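Local coordinates for flocculation protein FLO11 (PDB 4UYT), which mediates homotypic adhesion between yeast cells during flocculation, through an N-terminal domain whose surface aromatic bands confer homophilic binding, and supports invasive growth and biofilm formation, at residues N17-W22 with Q156-T161; Q27-Y32 with F144-G149; D44-I49 with T100-A105. All blocks are in the same frame, centred on the assembly; numbering follows the deposited sequence. Where two conformers were deposited one is given.

Contact 1 of 3, residues N17-W22 with Q156-T161; sequences NLDFNW and QGHSQT
D19 and H158 run past each other as a single beta bridge: D19 N donates to G157 O (2.9 Å) and D19 O accepts from S159 N (2.8 Å). Water 1 donates to both N17 O and G157 O, linking the two backbones next to the bridge. The H158 imidazole lies flat on W22 in a face-to-face stack with the five-membered part of the indole, ring centroids 3.6 Å apart and planes 9° from parallel. W22 reaches it with CG anti to its backbone N (chi1 177°), which swings the indole over the loop, where its CE3 also meets H158 CB at 3.4 Å. D19 serves both partners. Its OD2 lies in the imidazole plane and takes a weak bond from H158 ND1 (3.4 Å), while its OD1 caps the coming helix by accepting from W22 N (3.0 Å). F20 CD1 comes within 3.5 Å of S159 CB, meeting it obliquely, and T161 OG1 lies in the ring plane at the edge, beside CE1. S159 O is buried without a polar partner. The contact thus joins the chain leading into helix 21-25, and its first turn, to the loop between strands 143-147 and 166-169, with F20 reaching on to C15 and P164.

Contact 2 of 3, residues Q27-Y32 with F144-G149; sequences QNIMQY and FDLSTG
I29 pushes its CG2 methyl onto the middle of the F144 ring, 3.6 Å from the centroid and only 9° off the ring normal, a textbook CH-pi contact. The other branch of the same isoleucine runs back along the phenylalanine, and CD1 comes down on F144 CB at 3.6 Å. I29 therefore straddles the base and the face of one aromatic side chain. F144 offers that face because its CG stands between its own backbone N and carbonyl carbon (chi1 56°), and its ring extends toward Y32. There the two aromatics meet at a slant, planes 50° apart, with Y32 CE1 3.8 Å from F144 CZ and the tyrosine oxygen in the plane of the phenylalanine ring. L146, two residues along the strand from F144, fills the next hollow: its CD1 methyl lies obliquely against the CB, CG and CD1 side of Y32, 3.7 Å from Y32 CD1, while its CD2 turns toward I29 CG2 at 4.2 Å.

This is core packing of the fibronectin type III-like Flo11 domain. Strand 143-147 is an edge strand of a five-stranded antiparallel sheet, and the turn that leaves helix 21-25 in a Schellman motif at N28 leads the chain past F144 and L146 of that strand before strand 32-43 begins. All four side chains that touch are buried. F123, on the adjoining strand, continues the aromatic layer by stacking on F144 and meeting Y32 obliquely, and the Y32 hydroxyl is hydrogen-bonded to that of Y125, while M24 of the helix touches L146.

Contact 3 of 3, residues D44-I49 with T100-A105; sequences DNTYQI and TFEVYA. With NA (sodium ion), chain G.
V103 and Y47 exchange both backbone hydrogen bonds, as do F101 and I49, making two hydrogen-bonded pairs of an antiparallel sheet in the fibronectin type III-like domain; 96-104 is an edge strand of this four-stranded sheet. A fifth bond, A105 N to N45 O (3.0 Å), carries the pairing past the end of the strand. The non-hydrogen-bonded pairs, T46 with Y104 and Q48 with E102, bring their CA atoms within 4.6 and 4.4 Å.

Apolar packing gathers on the face of Y47, I49, F101 and V103. I49 holds CG1 between its backbone N and carbonyl carbon (chi1 75°), laying CG1 over the F101 ring and CD1 3.9 Å from F101 CZ. A105 CB meets Y47 CE1 at 3.8 Å, and W168 packs on this face too. On the other face, T46 OG1 sits at the edge of the Y104 ring. The Q48 chain crosses T100 obliquely, CG to CG2 3.5 Å.

Among polar links, water 2 donates to N45 OD1 and A105 O and accepts from the Y47 hydroxyl, which also bonds D171 N. A sodium ion is bound by S38 OG, by water 3 at 2.4 Å and by Q48 O at 2.9 Å; water 3 also donates to Q48 OE1.

Contacts 1 and 2 are neighbours, their centres 11 Å apart on the same side of the domain's centre, and they touch directly: T161 OG1 of contact 1 probably bonds G149 O of contact 2 at 2.8 Å, and N21 packs on Q31. Helix 21-25 bridges them, since its first turn belongs to contact 1 and the chain leaving it to contact 2. Contact 3 lies across the domain's centre from contact 2, its centre 23 Å from that of contact 2 and 26 Å from that of contact 1; it supplies Q48 to a sodium site completed by S38. Along the sequence the three are nested, contact 3 inside the loop closed by contact 2, and contact 2 inside that closed by contact 1.

Contact 1 of 3, residues N17-W22 with Q156-T161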
# COMPACT_ATOMS: atom_id res chain seq x y z
N ASN A 17 -2.13 -2.56 -16.88
CA ASN A 17 -1.72 -1.84 -18.07
C ASN A 17 -1.82 -0.32 -17.92
O ASN A 17 -1.45 0.38 -18.84
CB ASN A 17 -2.40 -2.44 -19.31
CG ASN A 17 -1.94 -3.88 -19.58
OD1 ASN A 17 -0.73 -4.17 -19.59
ND2 ASN A 17 -2.88 -4.80 -19.73
N LEU A 18 -2.22 0.18 -16.74
CA LEU A 18 -2.14 1.62 -16.46
C LEU A 18 -0.68 2.03 -16.26
O LEU A 18 0.14 1.25 -15.75
CB LEU A 18 -2.97 2.03 -15.23
CG LEU A 18 -4.47 2.03 -15.41
CD1 LEU A 18 -5.15 2.34 -14.08
CD2 LEU A 18 -4.93 2.98 -16.49
N ASP A 19 -0.38 3.26 -16.60
CA ASP A 19 0.90 3.86 -16.28
C ASP A 19 0.78 4.55 -14.94
O ASP A 19 0.16 5.62 -14.83
CB ASP A 19 1.24 4.86 -17.39
CG ASP A 19 2.54 5.63 -17.18
OD1 ASP A 19 3.20 5.42 -16.13
OD2 ASP A 19 2.87 6.46 -18.07
N PHE A 20 1.35 3.93 -13.91
CA PHE A 20 1.36 4.51 -12.56
C PHE A 20 2.52 5.46 -12.37
O PHE A 20 2.45 6.42 -11.59
CB PHE A 20 1.39 3.41 -11.49
CG PHE A 20 0.19 2.51 -11.55
CD1 PHE A 20 -0.99 2.87 -10.94
CD2 PHE A 20 0.24 1.32 -12.24
CE1 PHE A 20 -2.11 2.07 -11.04
CE2 PHE A 20 -0.87 0.54 -12.36
CZ PHE A 20 -2.05 0.91 -11.77
N ASN A 21 3.60 5.23 -13.11
CA ASN A 21 4.79 6.01 -12.93
C ASN A 21 4.55 7.47 -13.22
O ASN A 21 5.07 8.35 -12.53
CB ASN A 21 5.90 5.46 -13.83
CG ASN A 21 6.47 4.17 -13.29
OD1 ASN A 21 6.41 3.90 -12.07
ND2 ASN A 21 7.03 3.36 -14.17
N TRP A 22 3.73 7.73 -14.22
CA TRP A 22 3.40 9.10 -14.58
C TRP A 22 2.92 9.96 -13.40
O TRP A 22 3.32 11.10 -13.24
CB TRP A 22 2.35 9.07 -15.69
CG TRP A 22 1.83 10.36 -16.15
CD1 TRP A 22 2.32 11.10 -17.19
CD2 TRP A 22 0.68 11.05 -15.66
NE1 TRP A 22 1.55 12.22 -17.36
CE2 TRP A 22 0.53 12.22 -16.44
CE3 TRP A 22 -0.25 10.80 -14.65
CZ2 TRP A 22 -0.49 13.15 -16.23
CZ3 TRP A 22 -1.28 11.72 -14.44
CH2 TRP A 22 -1.38 12.88 -15.23
N GLN A 156 -5.55 8.89 -21.32
CA GLN A 156 -4.37 8.41 -22.08
C GLN A 156 -3.65 7.28 -21.35
O GLN A 156 -2.45 7.04 -21.58
CB GLN A 156 -3.35 9.51 -22.24
CG GLN A 156 -3.83 10.61 -23.11
CD GLN A 156 -2.94 11.82 -22.97
OE1 GLN A 156 -1.77 11.77 -23.38
NE2 GLN A 156 -3.49 12.92 -22.45
N GLY A 157 -4.37 6.61 -20.48
CA GLY A 157 -3.84 5.42 -19.84
C GLY A 157 -2.91 5.70 -18.68
O GLY A 157 -2.20 4.79 -18.25
N HIS A 158 -2.89 6.95 -18.19
CA HIS A 158 -2.11 7.23 -16.99
C HIS A 158 -3.01 7.12 -15.76
O HIS A 158 -4.07 7.71 -15.71
CB HIS A 158 -1.51 8.64 -16.96
CG HIS A 158 -0.84 9.10 -18.22
ND1 HIS A 158 0.33 8.59 -18.74
CD2 HIS A 158 -1.18 10.12 -19.03
CE1 HIS A 158 0.67 9.26 -19.82
NE2 HIS A 158 -0.23 10.20 -20.00
N SER A 159 -2.55 6.44 -14.74
CA SER A 159 -3.30 6.44 -13.50
C SER A 159 -3.18 7.79 -12.79
O SER A 159 -2.17 8.45 -12.84
CB SER A 159 -2.84 5.34 -12.55
OG SER A 159 -3.83 5.20 -11.56
N GLN A 160 -4.22 8.12 -12.03
CA GLN A 160 -4.16 9.22 -11.07
C GLN A 160 -4.02 8.68 -9.64
O GLN A 160 -4.13 9.41 -8.66
CB GLN A 160 -5.35 10.15 -11.29
CG GLN A 160 -5.18 10.92 -12.60
CD GLN A 160 -6.46 11.50 -13.16
OE1 GLN A 160 -7.55 11.26 -12.66
NE2 GLN A 160 -6.33 12.28 -14.24
N THR A 161 -3.77 7.37 -9.55
CA THR A 161 -3.22 6.71 -8.36
C THR A 161 -1.77 6.32 -8.68
O THR A 161 -1.31 6.37 -9.83
CB THR A 161 -3.98 5.43 -7.98
OG1 THR A 161 -3.71 4.45 -8.97
CG2 THR A 161 -5.47 5.70 -7.86
O HOH W 1 -0.97 2.69 -20.18

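Contact 2 of 3, residues Q27-Y32 with F144-G149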
# COMPACT_ATOMS: atom_id res chain seq x y z
N GLN A 27 4.62 14.70 -9.92
CA GLN A 27 4.77 15.31 -8.60
C GLN A 27 6.22 15.36 -8.14
O GLN A 27 6.48 15.74 -7.00
CB GLN A 27 3.98 14.50 -7.56
CG GLN A 27 2.49 14.44 -7.83
CD GLN A 27 1.78 13.58 -6.82
OE1 GLN A 27 1.50 12.40 -7.07
NE2 GLN A 27 1.52 14.14 -5.64
N ASN A 28 7.14 14.94 -9.01
CA ASN A 28 8.54 14.82 -8.64
C ASN A 28 8.77 13.88 -7.46
O ASN A 28 9.68 14.07 -6.67
CB ASN A 28 9.13 16.21 -8.36
CG ASN A 28 10.63 16.19 -8.26
OD1 ASN A 28 11.31 15.50 -9.01
ND2 ASN A 28 11.15 16.97 -7.33
N ILE A 29 7.93 12.85 -7.35
CA ILE A 29 8.11 11.81 -6.34
C ILE A 29 8.87 10.66 -6.98
O ILE A 29 8.56 10.24 -8.10
CB ILE A 29 6.76 11.28 -5.79
CG1 ILE A 29 5.96 12.41 -5.12
CG2 ILE A 29 6.97 10.17 -4.77
CD1 ILE A 29 4.49 12.09 -4.95
N MET A 30 9.86 10.12 -6.28
CA MET A 30 10.55 8.92 -6.77
C MET A 30 9.54 7.81 -6.99
O MET A 30 8.60 7.65 -6.22
CB MET A 30 11.61 8.46 -5.78
CG MET A 30 12.41 7.26 -6.24
SD MET A 30 13.60 6.68 -5.02
CE MET A 30 12.50 5.95 -3.82
N GLN A 31 9.74 7.01 -8.01
CA GLN A 31 8.86 5.90 -8.26
C GLN A 31 8.94 4.83 -7.18
O GLN A 31 10.01 4.41 -6.76
CB GLN A 31 9.14 5.28 -9.61
CG GLN A 31 8.77 6.21 -10.76
CD GLN A 31 9.31 5.73 -12.08
OE1 GLN A 31 9.79 4.59 -12.22
NE2 GLN A 31 9.20 6.58 -13.07
N TYR A 32 7.77 4.37 -6.76
CA TYR A 32 7.60 3.19 -5.89
C TYR A 32 6.65 2.22 -6.58
O TYR A 32 5.82 2.64 -7.38
CB TYR A 32 6.99 3.56 -4.53
CG TYR A 32 7.86 4.40 -3.64
CD1 TYR A 32 8.05 5.76 -3.89
CD2 TYR A 32 8.43 3.86 -2.47
CE1 TYR A 32 8.82 6.54 -3.05
CE2 TYR A 32 9.20 4.64 -1.63
CZ TYR A 32 9.40 5.98 -1.93
OH TYR A 32 10.15 6.76 -1.08
N PHE A 144 4.71 13.16 0.96
CA PHE A 144 3.76 12.82 -0.07
C PHE A 144 2.95 11.61 0.36
O PHE A 144 3.33 10.87 1.28
CB PHE A 144 4.49 12.52 -1.39
CG PHE A 144 5.54 11.44 -1.29
CD1 PHE A 144 5.23 10.09 -1.46
CD2 PHE A 144 6.86 11.76 -1.04
CE1 PHE A 144 6.21 9.10 -1.34
CE2 PHE A 144 7.83 10.79 -0.94
CZ PHE A 144 7.51 9.45 -1.07
N ASP A 145 1.83 11.46 -0.31
CA ASP A 145 0.96 10.31 -0.13
C ASP A 145 0.92 9.55 -1.44
O ASP A 145 0.79 10.17 -2.49
CB ASP A 145 -0.47 10.76 0.19
CG ASP A 145 -0.61 11.42 1.54
OD1 ASP A 145 0.31 11.37 2.38
OD2 ASP A 145 -1.69 11.98 1.78
N LEU A 146 1.02 8.23 -1.39
CA LEU A 146 0.89 7.34 -2.54
C LEU A 146 -0.38 6.55 -2.36
O LEU A 146 -0.59 5.91 -1.33
CB LEU A 146 2.07 6.41 -2.65
CG LEU A 146 3.41 7.10 -2.86
CD1 LEU A 146 4.51 6.06 -3.02
CD2 LEU A 146 3.40 8.08 -4.02
N SER A 147 -1.21 6.57 -3.38
CA SER A 147 -2.52 5.96 -3.30
C SER A 147 -2.64 4.71 -4.17
O SER A 147 -2.01 4.62 -5.22
CB SER A 147 -3.57 6.97 -3.73
OG SER A 147 -3.36 7.30 -5.08
N THR A 148 -3.54 3.81 -3.77
CA THR A 148 -3.84 2.64 -4.58
C THR A 148 -5.13 2.86 -5.35
O THR A 148 -6.03 3.59 -4.92
CB THR A 148 -4.00 1.35 -3.72
OG1 THR A 148 -5.17 1.44 -2.89
CG2 THR A 148 -2.83 1.11 -2.83
N GLY A 149 -5.26 2.11 -6.44
CA GLY A 149 -6.53 1.92 -7.06
C GLY A 149 -6.50 1.83 -8.58
O GLY A 149 -5.55 2.30 -9.24

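Contact 3 of 3, residues D44-I49 with T100-A105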
# COMPACT_ATOMS: atom_id res chain seq x y z
N ASP A 44 -16.20 -12.88 8.42
CA ASP A 44 -17.00 -11.78 7.92
C ASP A 44 -16.49 -11.42 6.52
O ASP A 44 -16.33 -12.33 5.68
CB ASP A 44 -16.99 -10.59 8.91
CG ASP A 44 -17.49 -10.98 10.31
OD1 ASP A 44 -18.45 -11.78 10.41
OD2 ASP A 44 -16.91 -10.50 11.30
N ASN A 45 -16.27 -10.14 6.28
CA ASN A 45 -15.58 -9.72 5.02
C ASN A 45 -14.22 -9.12 5.30
O ASN A 45 -13.75 -8.22 4.59
CB ASN A 45 -16.45 -8.75 4.19
CG ASN A 45 -17.63 -9.48 3.64
OD1 ASN A 45 -17.47 -10.39 2.83
ND2 ASN A 45 -18.82 -9.10 4.05
N THR A 46 -13.60 -9.64 6.35
CA THR A 46 -12.33 -9.16 6.85
C THR A 46 -11.21 -10.07 6.36
O THR A 46 -11.29 -11.30 6.52
CB THR A 46 -12.35 -9.13 8.37
OG1 THR A 46 -13.47 -8.35 8.79
CG2 THR A 46 -11.09 -8.54 8.91
N TYR A 47 -10.17 -9.45 5.79
CA TYR A 47 -9.00 -10.17 5.26
C TYR A 47 -7.76 -9.56 5.85
O TYR A 47 -7.65 -8.35 5.98
CB TYR A 47 -8.93 -10.05 3.72
CG TYR A 47 -10.17 -10.55 3.05
CD1 TYR A 47 -11.30 -9.76 2.93
CD2 TYR A 47 -10.21 -11.83 2.50
CE1 TYR A 47 -12.43 -10.24 2.35
CE2 TYR A 47 -11.34 -12.30 1.89
CZ TYR A 47 -12.46 -11.49 1.82
OH TYR A 47 -13.57 -11.97 1.20
N GLN A 48 -6.81 -10.44 6.15
CA GLN A 48 -5.48 -10.04 6.55
C GLN A 48 -4.61 -10.08 5.31
O GLN A 48 -4.48 -11.13 4.67
CB GLN A 48 -4.95 -10.99 7.62
CG GLN A 48 -3.61 -10.55 8.16
CD GLN A 48 -3.21 -11.34 9.36
OE1 GLN A 48 -2.96 -12.52 9.26
NE2 GLN A 48 -3.14 -10.69 10.51
N ILE A 49 -4.06 -8.92 4.92
CA ILE A 49 -3.27 -8.80 3.72
C ILE A 49 -1.87 -8.36 4.05
O ILE A 49 -1.66 -7.68 5.06
CB ILE A 49 -3.93 -7.85 2.69
CG1 ILE A 49 -3.82 -6.37 3.04
CG2 ILE A 49 -5.37 -8.27 2.49
CD1 ILE A 49 -4.32 -5.44 1.95
N THR A 100 1.50 -5.87 7.21
CA THR A 100 0.34 -6.76 7.28
C THR A 100 -0.74 -6.09 8.11
O THR A 100 -0.48 -5.58 9.19
CB THR A 100 0.75 -8.13 7.87
OG1 THR A 100 1.74 -8.76 7.04
CG2 THR A 100 -0.43 -9.05 7.98
N PHE A 101 -1.96 -6.08 7.59
CA PHE A 101 -3.05 -5.39 8.25
C PHE A 101 -4.34 -5.94 7.70
O PHE A 101 -4.34 -6.69 6.74
CB PHE A 101 -2.97 -3.87 8.11
CG PHE A 101 -2.96 -3.39 6.68
CD1 PHE A 101 -1.79 -3.37 5.92
CD2 PHE A 101 -4.12 -2.92 6.09
CE1 PHE A 101 -1.78 -2.94 4.63
CE2 PHE A 101 -4.10 -2.46 4.78
CZ PHE A 101 -2.93 -2.48 4.06
N GLU A 102 -5.45 -5.58 8.35
CA GLU A 102 -6.76 -6.09 7.97
C GLU A 102 -7.56 -5.03 7.19
O GLU A 102 -7.53 -3.83 7.48
CB GLU A 102 -7.54 -6.57 9.18
CG GLU A 102 -6.95 -7.85 9.75
CD GLU A 102 -7.66 -8.31 11.02
OE1 GLU A 102 -8.06 -7.49 11.85
OE2 GLU A 102 -7.79 -9.50 11.21
N VAL A 103 -8.32 -5.54 6.22
CA VAL A 103 -9.22 -4.73 5.43
C VAL A 103 -10.58 -5.41 5.39
O VAL A 103 -10.67 -6.63 5.49
CB VAL A 103 -8.71 -4.51 4.00
CG1 VAL A 103 -7.39 -3.76 4.02
CG2 VAL A 103 -8.58 -5.82 3.23
N TYR A 104 -11.61 -4.61 5.16
CA TYR A 104 -12.91 -5.11 4.82
C TYR A 104 -13.06 -4.96 3.30
O TYR A 104 -13.04 -3.84 2.77
CB TYR A 104 -14.02 -4.31 5.51
CG TYR A 104 -13.90 -4.14 6.99
CD1 TYR A 104 -13.54 -5.18 7.85
CD2 TYR A 104 -14.21 -2.89 7.57
CE1 TYR A 104 -13.48 -5.01 9.22
CE2 TYR A 104 -14.14 -2.72 8.93
CZ TYR A 104 -13.78 -3.76 9.75
OH TYR A 104 -13.73 -3.54 11.10
N ALA A 105 -13.14 -6.09 2.60
CA ALA A 105 -13.21 -6.08 1.11
C ALA A 105 -14.56 -6.57 0.71
O ALA A 105 -14.89 -7.73 0.97
CB ALA A 105 -12.10 -6.95 0.51
NA NA G . -1.79 -12.09 4.70
O HOH W 2 -15.60 -10.39 0.87
O HOH W 3 -1.56 -13.22 6.82